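Local atomic coordinates of paraflagellar rod component (Trypanosoma brucei, PDB entry 2Q0X), a protein that is of unknown function but adopts the alpha/beta-hydrolase fold, and is named as a component of the trypanosome paraflagellar rod. Residues Ile28-Met33 with Ala69-Glu74; Pro207-Glu212 with Gly245-Gly250; Leu228-His233 with Ala285-Phe290. All blocks are in the same frame, centred on the assembly; numbering follows the deposited sequence.

Contact 1 of 3, residues Ile28-Met33 with Ala69-Glu74; sequences IPVFMM and AFVQVE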
loop_
_atom_site.group_PDB
_atom_site.type_symbol
_atom_site.label_atom_id
_atom_site.label_comp_id
_atom_site.label_asym_id
_atom_site.label_seq_id
_atom_site.Cartn_x
_atom_site.Cartn_y
_atom_site.Cartn_z
ATOM N N ILE A 28 -6.902 0.019 6.545
ATOM C CA ILE A 28 -6.907 -0.698 5.284
ATOM C C ILE A 28 -7.821 0.040 4.300
ATOM O O ILE A 28 -9.025 0.165 4.546
ATOM C CB ILE A 28 -7.411 -2.146 5.480
ATOM C CG1 ILE A 28 -6.567 -2.869 6.548
ATOM C CG2 ILE A 28 -7.376 -2.890 4.175
ATOM C CD1 ILE A 28 -7.208 -4.135 7.072
ATOM N N PRO A 29 -7.245 0.568 3.210
ATOM C CA PRO A 29 -8.029 1.161 2.147
ATOM C C PRO A 29 -8.788 0.176 1.279
ATOM O O PRO A 29 -8.277 -0.893 0.910
ATOM C CB PRO A 29 -6.986 1.876 1.279
ATOM C CG PRO A 29 -5.783 1.928 2.063
ATOM C CD PRO A 29 -5.809 0.720 2.946
ATOM N N VAL A 30 -9.989 0.590 0.937
ATOM C CA VAL A 30 -10.903 -0.175 0.130
ATOM C C VAL A 30 -11.462 0.781 -0.916
ATOM O O VAL A 30 -11.987 1.839 -0.578
ATOM C CB VAL A 30 -12.085 -0.762 0.975
ATOM C CG1 VAL A 30 -12.976 -1.606 0.095
ATOM C CG2 VAL A 30 -11.579 -1.567 2.202
ATOM N N PHE A 31 -11.336 0.405 -2.173
ATOM C CA PHE A 31 -11.874 1.184 -3.283
ATOM C C PHE A 31 -13.028 0.415 -3.927
ATOM O O PHE A 31 -12.819 -0.664 -4.465
ATOM C CB PHE A 31 -10.785 1.439 -4.330
ATOM C CG PHE A 31 -11.214 2.350 -5.433
ATOM C CD1 PHE A 31 -11.346 1.883 -6.720
ATOM C CD2 PHE A 31 -11.461 3.703 -5.177
ATOM C CE1 PHE A 31 -11.741 2.745 -7.740
ATOM C CE2 PHE A 31 -11.860 4.548 -6.176
ATOM C CZ PHE A 31 -11.995 4.072 -7.461
ATOM N N MET A 32 -14.228 0.995 -3.879
ATOM C CA MET A 32 -15.432 0.395 -4.457
ATOM C C MET A 32 -15.866 1.120 -5.749
ATOM O O MET A 32 -15.876 2.342 -5.802
ATOM C CB MET A 32 -16.580 0.490 -3.465
ATOM C CG MET A 32 -16.195 0.175 -2.019
ATOM S SD MET A 32 -17.609 0.238 -0.915
ATOM C CE MET A 32 -18.026 1.960 -0.916
ATOM N N MET A 33 -16.264 0.346 -6.760
ATOM C CA MET A 33 -16.787 0.895 -8.018
ATOM C C MET A 33 -18.152 0.297 -8.302
ATOM O O MET A 33 -18.346 -0.913 -8.131
ATOM C CB MET A 33 -15.858 0.579 -9.191
ATOM C CG MET A 33 -14.491 1.151 -9.024
ATOM S SD MET A 33 -13.332 0.487 -10.200
ATOM C CE MET A 33 -13.880 1.306 -11.661
ATOM N N ALA A 69 -20.791 -4.999 -8.541
ATOM C CA ALA A 69 -19.843 -3.981 -8.143
ATOM C C ALA A 69 -18.446 -4.605 -8.199
ATOM O O ALA A 69 -18.319 -5.818 -8.272
ATOM C CB ALA A 69 -20.153 -3.449 -6.744
ATOM N N PHE A 70 -17.417 -3.766 -8.220
ATOM C CA PHE A 70 -16.029 -4.207 -8.222
ATOM C C PHE A 70 -15.331 -3.516 -7.052
ATOM O O PHE A 70 -15.294 -2.294 -6.989
ATOM C CB PHE A 70 -15.328 -3.888 -9.559
ATOM C CG PHE A 70 -13.996 -4.592 -9.727
ATOM C CD1 PHE A 70 -12.798 -3.877 -9.713
ATOM C CD2 PHE A 70 -13.938 -5.971 -9.862
ATOM C CE1 PHE A 70 -11.573 -4.509 -9.849
ATOM C CE2 PHE A 70 -12.713 -6.613 -9.984
ATOM C CZ PHE A 70 -11.518 -5.867 -9.967
ATOM N N VAL A 71 -14.843 -4.320 -6.102
ATOM C CA VAL A 71 -14.214 -3.816 -4.894
ATOM C C VAL A 71 -12.799 -4.365 -4.807
ATOM O O VAL A 71 -12.581 -5.538 -5.091
ATOM C CB VAL A 71 -14.975 -4.236 -3.621
ATOM C CG1 VAL A 71 -14.265 -3.705 -2.362
ATOM C CG2 VAL A 71 -16.445 -3.750 -3.665
ATOM N N GLN A 72 -11.869 -3.489 -4.393
ATOM C CA GLN A 72 -10.443 -3.785 -4.268
ATOM C C GLN A 72 -9.936 -3.388 -2.906
ATOM O O GLN A 72 -10.247 -2.312 -2.423
ATOM C CB GLN A 72 -9.670 -2.989 -5.304
ATOM C CG GLN A 72 -9.972 -3.388 -6.708
ATOM C CD GLN A 72 -9.300 -2.473 -7.714
ATOM O OE1 GLN A 72 -8.104 -2.604 -7.989
ATOM N NE2 GLN A 72 -10.064 -1.520 -8.247
ATOM N N VAL A 73 -9.148 -4.261 -2.296
ATOM C CA VAL A 73 -8.539 -3.998 -0.995
ATOM C C VAL A 73 -7.070 -4.309 -1.159
ATOM O O VAL A 73 -6.701 -5.248 -1.871
ATOM C CB VAL A 73 -9.178 -4.865 0.159
ATOM C CG1 VAL A 73 -8.971 -6.359 -0.051
ATOM C CG2 VAL A 73 -8.658 -4.453 1.562
ATOM N N GLU A 74 -6.221 -3.530 -0.501
ATOM C CA GLU A 74 -4.810 -3.888 -0.425
ATOM C C GLU A 74 -4.555 -4.748 0.796
ATOM O O GLU A 74 -4.867 -4.352 1.911
ATOM C CB GLU A 74 -3.926 -2.640 -0.446
ATOM C CG GLU A 74 -3.809 -2.067 -1.850
ATOM C CD GLU A 74 -3.103 -0.708 -1.901
ATOM O OE1 GLU A 74 -2.705 -0.309 -3.042
ATOM O OE2 GLU A 74 -2.966 -0.059 -0.806
HETATM O O HOH W 1 -12.809 -1.252 -7.081
#
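Phe-31 O accepts from two donors: the backbone N of Gln-72 at 3.0 Å and a water whose oxygen lies 2.7 Å away. The same water also donates to Phe-70 O and accepts from Gln-72 NE2, so it joins carbonyls of both strands to the side-chain amide of Gln-72. That amide is fixed at its other end too, because Gln-72 OE1 takes a hydrogen bond from Leu-52 N; with both polar atoms engaged, its rotation is probably well defined. Gln-72 runs alongside Phe-31 in the same direction, the amide plane turned 76° from the ring, and NE2 meets the ring at its edge, 3.9 Å from CD1.

Phe-31 N donates to Gln-72 O at 2.9 Å. Further along, Met-33 N reaches Phe-70 O at 2.8 Å, and Phe-70 N returns a bond to Met-33 O. Phe-31 and Met-33 thus form hydrogen-bonded pairs with Gln-72 and Phe-70, whereas Val-30 and Met-32 make non-hydrogen-bonded pairs with Val-73 and Val-71. Met-33 SD sits at the edge of the Phe-70 ring, near its plane.

The opposite face of the sheet is aliphatic and close-fitting. CG2 of Ile-28 comes within 3.3 Å of CG2 of Val-73, and CG1 of Val-30 approaches CG1 of Val-71 to 3.5 Å, both inside usual van der Waals distance. In the second pair both CG1 methyls stand anti to their own backbone N, which turns them toward one another.

Strand axes 4.7 Å apart and 169° from parallel identify an antiparallel pair. The second strand, 26-33, runs antiparallel to both neighbours, 13-21 and 69-73, while 69-73 is parallel to 40-44 on its other side. This matches the single antiparallel second strand of the otherwise parallel alpha/beta-hydrolase sheet, with order 1-2-4-3-5-6-7-8.

Contact 2 of 3, residues Pro207-Glu212 with Gly245-Gly250; sequences PCIRKE and GTVLEG
Apolar contact between the end of one helix and the flank of another rests on three side chains, Cys-208, Ile-209 and Val-247. CG2 of Val-247 is the methyl both partners touch: it meets CD1 of Ile-209 at 3.4 Å, tighter than ordinary carbon packing, and CB of Cys-208 at 3.8 Å. The valine holds CG1 anti to its backbone N (chi1 168°), leaving CG2 as the branch directed at both partners. Ile-209 starts out away from the other helix, but CG1 lies beside the backbone N (chi1 -58°) and the chain folds at chi2 (-54°), bringing the CD1 end back across the valine.

Contacts of side chain with backbone form a second group. The sulfur of Cys-208 lies 3.8 Å from Val-247 O and 3.9 Å from Gly-250 CA, where the missing CB of Gly-250 leaves room for it. The nearest CA pair is that of Cys-208 and Val-247, 5.1 Å apart. The methyl CG2 of Thr-246 closes on Cys-208 O at 3.1 Å, while its OG1 bonds to Glu-242 O one turn earlier in its own helix.

Backbone bonds within 207-212 end the first helix in a Schellman motif: Glu-212 N returns to Pro-207 O at 2.8 Å, Lys-211 N makes a weak bond to Cys-208 O, and Lys-211 takes positive phi as the C-prime residue.

The end of helix 200-209 thus rests on the middle of helix 241-254, where Cys-208 also touches Val-251; helix 213-218 follows the turn, its Leu-216 packing against Cys-208 as well.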
loop_
_atom_site.group_PDB
_atom_site.type_symbol
_atom_site.label_atom_id
_atom_site.label_comp_id
_atom_site.label_asym_id
_atom_site.label_seq_id
_atom_site.Cartn_x
_atom_site.Cartn_y
_atom_site.Cartn_z
ATOM N N PRO A 207 0.099 -30.594 -6.330
ATOM C CA PRO A 207 -0.619 -31.803 -5.896
ATOM C C PRO A 207 -1.359 -32.559 -6.997
ATOM O O PRO A 207 -1.459 -33.775 -6.924
ATOM C CB PRO A 207 -1.593 -31.280 -4.834
ATOM C CG PRO A 207 -1.661 -29.789 -5.058
ATOM C CD PRO A 207 -0.390 -29.382 -5.649
ATOM N N CYS A 208 -1.871 -31.858 -8.010
ATOM C CA CYS A 208 -2.574 -32.533 -9.102
ATOM C C CYS A 208 -1.610 -33.336 -9.968
ATOM O O CYS A 208 -1.869 -34.481 -10.265
ATOM C CB CYS A 208 -3.336 -31.548 -9.990
ATOM S SG CYS A 208 -4.939 -31.036 -9.383
ATOM N N ILE A 209 -0.505 -32.716 -10.387
ATOM C CA ILE A 209 0.523 -33.420 -11.184
ATOM C C ILE A 209 1.145 -34.595 -10.401
ATOM O O ILE A 209 1.480 -35.636 -10.986
ATOM C CB ILE A 209 1.659 -32.452 -11.644
ATOM C CG1 ILE A 209 1.111 -31.266 -12.471
ATOM C CG2 ILE A 209 2.759 -33.201 -12.433
ATOM C CD1 ILE A 209 0.254 -31.657 -13.664
ATOM N N ARG A 210 1.297 -34.429 -9.088
ATOM C CA ARG A 210 1.878 -35.470 -8.230
ATOM C C ARG A 210 0.850 -36.412 -7.550
ATOM O O ARG A 210 1.220 -37.200 -6.674
ATOM C CB ARG A 210 2.744 -34.822 -7.159
ATOM C CG ARG A 210 4.103 -34.423 -7.663
ATOM C CD ARG A 210 4.700 -33.362 -6.784
ATOM N NE ARG A 210 6.075 -33.077 -7.174
ATOM C CZ ARG A 210 6.694 -31.909 -7.023
ATOM N NH1 ARG A 210 6.068 -30.874 -6.481
ATOM N NH2 ARG A 210 7.957 -31.785 -7.429
ATOM N N LYS A 211 -0.420 -36.307 -7.942
ATOM C CA LYS A 211 -1.511 -37.129 -7.401
ATOM C C LYS A 211 -1.574 -37.133 -5.868
ATOM O O LYS A 211 -1.943 -38.147 -5.250
ATOM C CB LYS A 211 -1.441 -38.557 -7.973
ATOM C CG LYS A 211 -2.074 -38.703 -9.386
ATOM C CD LYS A 211 -1.077 -38.928 -10.541
ATOM C CE LYS A 211 -0.807 -40.397 -10.813
ATOM N NZ LYS A 211 -0.588 -40.726 -12.269
ATOM N N GLU A 212 -1.216 -36.002 -5.264
ATOM C CA GLU A 212 -1.271 -35.833 -3.815
ATOM C C GLU A 212 -2.657 -35.349 -3.447
ATOM O O GLU A 212 -2.862 -34.181 -3.148
ATOM C CB GLU A 212 -0.231 -34.826 -3.332
ATOM C CG GLU A 212 1.199 -35.306 -3.448
ATOM C CD GLU A 212 2.212 -34.161 -3.553
ATOM O OE1 GLU A 212 1.806 -32.970 -3.630
ATOM O OE2 GLU A 212 3.429 -34.464 -3.576
ATOM N N GLY A 245 -4.842 -32.753 -18.451
ATOM C CA GLY A 245 -5.892 -33.706 -18.116
ATOM C C GLY A 245 -5.914 -34.123 -16.655
ATOM O O GLY A 245 -6.981 -34.219 -16.062
ATOM N N THR A 246 -4.737 -34.385 -16.087
ATOM C CA THR A 246 -4.620 -34.790 -14.679
ATOM C C THR A 246 -5.012 -33.649 -13.749
ATOM O O THR A 246 -5.614 -33.883 -12.688
ATOM C CB THR A 246 -3.174 -35.242 -14.325
ATOM O OG1 THR A 246 -2.813 -36.378 -15.120
ATOM C CG2 THR A 246 -3.051 -35.614 -12.861
ATOM N N VAL A 247 -4.655 -32.421 -14.131
ATOM C CA VAL A 247 -5.041 -31.241 -13.368
ATOM C C VAL A 247 -6.565 -31.033 -13.418
ATOM O O VAL A 247 -7.199 -30.797 -12.383
ATOM C CB VAL A 247 -4.280 -29.972 -13.839
ATOM C CG1 VAL A 247 -4.890 -28.726 -13.239
ATOM C CG2 VAL A 247 -2.757 -30.088 -13.498
ATOM N N LEU A 248 -7.149 -31.145 -14.609
ATOM C CA LEU A 248 -8.601 -31.032 -14.763
ATOM C C LEU A 248 -9.335 -32.111 -13.934
ATOM O O LEU A 248 -10.293 -31.826 -13.216
ATOM C CB LEU A 248 -8.989 -31.139 -16.241
ATOM C CG LEU A 248 -10.470 -30.924 -16.577
ATOM C CD1 LEU A 248 -10.955 -29.563 -16.089
ATOM C CD2 LEU A 248 -10.708 -31.091 -18.096
ATOM N N GLU A 249 -8.855 -33.345 -14.038
ATOM C CA GLU A 249 -9.383 -34.454 -13.261
ATOM C C GLU A 249 -9.280 -34.250 -11.743
ATOM O O GLU A 249 -10.241 -34.520 -11.005
ATOM C CB GLU A 249 -8.666 -35.745 -13.666
ATOM C CG GLU A 249 -9.202 -36.971 -12.978
ATOM C CD GLU A 249 -8.469 -38.224 -13.365
ATOM O OE1 GLU A 249 -8.122 -38.378 -14.558
ATOM O OE2 GLU A 249 -8.271 -39.070 -12.468
ATOM N N GLY A 250 -8.123 -33.787 -11.276
ATOM C CA GLY A 250 -7.903 -33.556 -9.850
ATOM C C GLY A 250 -8.791 -32.479 -9.273
ATOM O O GLY A 250 -9.338 -32.624 -8.173
#

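Contact 3 of 3, residues Leu228-His233 with Ala285-Phe290; sequences LLMLAH and AAILQF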
loop_
_atom_site.group_PDB
_atom_site.type_symbol
_atom_site.label_atom_id
_atom_site.label_comp_id
_atom_site.label_asym_id
_atom_site.label_seq_id
_atom_site.Cartn_x
_atom_site.Cartn_y
_atom_site.Cartn_z
ATOM N N LEU A 228 -13.758 -20.690 -10.659
ATOM C CA LEU A 228 -13.012 -20.492 -11.898
ATOM C C LEU A 228 -11.548 -20.439 -11.516
ATOM O O LEU A 228 -11.142 -19.608 -10.730
ATOM C CB LEU A 228 -13.441 -19.198 -12.606
ATOM C CG LEU A 228 -12.666 -18.735 -13.863
ATOM C CD1 LEU A 228 -12.780 -19.758 -15.007
ATOM C CD2 LEU A 228 -13.132 -17.317 -14.342
ATOM N N LEU A 229 -10.780 -21.377 -12.046
ATOM C CA LEU A 229 -9.322 -21.347 -11.986
ATOM C C LEU A 229 -8.778 -20.775 -13.291
ATOM O O LEU A 229 -9.085 -21.274 -14.381
ATOM C CB LEU A 229 -8.759 -22.765 -11.772
ATOM C CG LEU A 229 -8.982 -23.379 -10.386
ATOM C CD1 LEU A 229 -8.234 -24.683 -10.327
ATOM C CD2 LEU A 229 -8.516 -22.430 -9.266
ATOM N N MET A 230 -7.976 -19.720 -13.162
ATOM C CA MET A 230 -7.366 -19.050 -14.297
ATOM C C MET A 230 -5.880 -19.300 -14.241
ATOM O O MET A 230 -5.193 -18.784 -13.385
ATOM C CB MET A 230 -7.659 -17.555 -14.260
ATOM C CG MET A 230 -9.143 -17.223 -14.209
ATOM S SD MET A 230 -9.415 -15.461 -13.984
ATOM C CE MET A 230 -9.005 -14.859 -15.628
ATOM N N LEU A 231 -5.400 -20.118 -15.169
ATOM C CA LEU A 231 -4.018 -20.560 -15.187
ATOM C C LEU A 231 -3.241 -19.927 -16.358
ATOM O O LEU A 231 -3.749 -19.837 -17.476
ATOM C CB LEU A 231 -3.970 -22.086 -15.265
ATOM C CG LEU A 231 -4.685 -22.797 -14.117
ATOM C CD1 LEU A 231 -4.767 -24.285 -14.326
ATOM C CD2 LEU A 231 -3.976 -22.449 -12.788
ATOM N N ALA A 232 -2.030 -19.471 -16.043
ATOM C CA ALA A 232 -1.078 -18.956 -17.005
ATOM C C ALA A 232 0.291 -19.570 -16.718
ATOM O O ALA A 232 0.521 -20.100 -15.642
ATOM C CB ALA A 232 -0.999 -17.442 -16.904
ATOM N N HIS A 233 1.193 -19.495 -17.692
ATOM C CA HIS A 233 2.581 -19.934 -17.511
ATOM C C HIS A 233 3.466 -19.236 -18.524
ATOM O O HIS A 233 2.976 -18.819 -19.567
ATOM C CB HIS A 233 2.675 -21.453 -17.684
ATOM C CG HIS A 233 2.205 -21.945 -19.023
ATOM N ND1 HIS A 233 3.035 -22.019 -20.129
ATOM C CD2 HIS A 233 0.997 -22.411 -19.430
ATOM C CE1 HIS A 233 2.354 -22.493 -21.158
ATOM N NE2 HIS A 233 1.119 -22.747 -20.760
ATOM N N ALA A 285 -13.445 -11.614 -20.549
ATOM C CA ALA A 285 -14.429 -12.501 -21.140
ATOM C C ALA A 285 -14.673 -13.763 -20.297
ATOM O O ALA A 285 -15.810 -14.159 -20.118
ATOM C CB ALA A 285 -14.018 -12.872 -22.553
ATOM N N ALA A 286 -13.610 -14.377 -19.784
ATOM C CA ALA A 286 -13.725 -15.583 -18.958
ATOM C C ALA A 286 -14.430 -15.293 -17.611
ATOM O O ALA A 286 -15.254 -16.082 -17.142
ATOM C CB ALA A 286 -12.329 -16.199 -18.709
ATOM N N ILE A 287 -14.119 -14.153 -17.009
ATOM C CA ILE A 287 -14.740 -13.776 -15.742
ATOM C C ILE A 287 -16.230 -13.496 -15.940
ATOM O O ILE A 287 -17.046 -13.979 -15.178
ATOM C CB ILE A 287 -14.027 -12.567 -15.088
ATOM C CG1 ILE A 287 -12.661 -13.002 -14.577
ATOM C CG2 ILE A 287 -14.842 -11.983 -13.923
ATOM C CD1 ILE A 287 -11.745 -11.847 -14.208
ATOM N N LEU A 288 -16.567 -12.720 -16.964
ATOM C CA LEU A 288 -17.962 -12.375 -17.265
ATOM C C LEU A 288 -18.811 -13.608 -17.597
ATOM O O LEU A 288 -19.935 -13.721 -17.122
ATOM C CB LEU A 288 -18.033 -11.394 -18.437
ATOM C CG LEU A 288 -17.813 -9.905 -18.138
ATOM C CD1 LEU A 288 -17.792 -9.133 -19.449
ATOM C CD2 LEU A 288 -18.904 -9.375 -17.220
ATOM N N GLN A 289 -18.268 -14.492 -18.434
ATOM C CA GLN A 289 -18.958 -15.710 -18.877
ATOM C C GLN A 289 -19.152 -16.679 -17.709
ATOM O O GLN A 289 -20.188 -17.296 -17.578
ATOM C CB GLN A 289 -18.167 -16.382 -20.009
ATOM C CG GLN A 289 -18.828 -17.643 -20.617
ATOM C CD GLN A 289 -19.918 -17.326 -21.645
ATOM O OE1 GLN A 289 -20.431 -16.201 -21.720
ATOM N NE2 GLN A 289 -20.274 -18.332 -22.453
ATOM N N PHE A 290 -18.148 -16.795 -16.856
ATOM C CA PHE A 290 -18.256 -17.585 -15.636
ATOM C C PHE A 290 -19.376 -17.066 -14.724
ATOM O O PHE A 290 -20.224 -17.813 -14.278
ATOM C CB PHE A 290 -16.916 -17.554 -14.884
ATOM C CG PHE A 290 -16.991 -18.107 -13.493
ATOM C CD1 PHE A 290 -16.857 -17.281 -12.395
ATOM C CD2 PHE A 290 -17.201 -19.456 -13.283
ATOM C CE1 PHE A 290 -16.930 -17.801 -11.094
ATOM C CE2 PHE A 290 -17.283 -19.964 -11.987
ATOM C CZ PHE A 290 -17.136 -19.120 -10.904
#
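Leu-228 supplies most of the strand's side of the contact, with its CB over the ring of Phe-290. The carbon stands 3.7 Å from the ring centroid and only 6° off the normal, a CH-pi contact centred on the face. The two side chains slide past each other in opposite directions, so the leucine's far end continues beyond the ring to the helix backbone: CD2 reaches Ala-286 O at 3.7 Å and CB of Phe-290 at 3.8 Å. Its chi1 of 174° carries CG anti to the backbone N. Leu-228 N itself lies 3.7 Å from CZ of the ring.

Two residues on, Met-230 points to the same side of the sheet. Its chain is extended to the sulfur and then bends; SD meets CG1 of Ile-287 at 4.1 Å, the side chains crossing at about a right angle. CG1 of Ile-287 also lies 4.3 Å from CD2 of Leu-228, so the isoleucine bridges both strand residues.

Leu-228 and Met-230 thus face the helix together from one side of the strand; the helix axis lies 10.2 Å from that of the strand and runs 169° to it, nearly antiparallel. Ile-139 of strand 135-143 touches both Met-230 and Phe-290. The C-terminal helix packed on one side of the parallel strands is typical of the three-layer alpha/beta/alpha architecture of the alpha/beta-hydrolase fold.

In the fold
From the N terminus, contact 1 comes first: strand 26-33 pairs with strand 69-73, closing a loop of 35 residues that includes strand 40-44 and helix 57-64. It is complete before the other two open. Contact 2 then begins at the end of helix 200-209, and contact 3 opens on strand 227-232 before 245-250 returns to close contact 2; only afterwards does helix 280-299 close contact 3. Those two therefore cross, their centres 19 Å apart. Contacts 1 and 3 both involve the main sheet, at centres 21 Å apart, one joining strand to strand and the other strand to C-terminal helix. Contact 2 joins helices, on the opposite side of the chain's centre from contact 1.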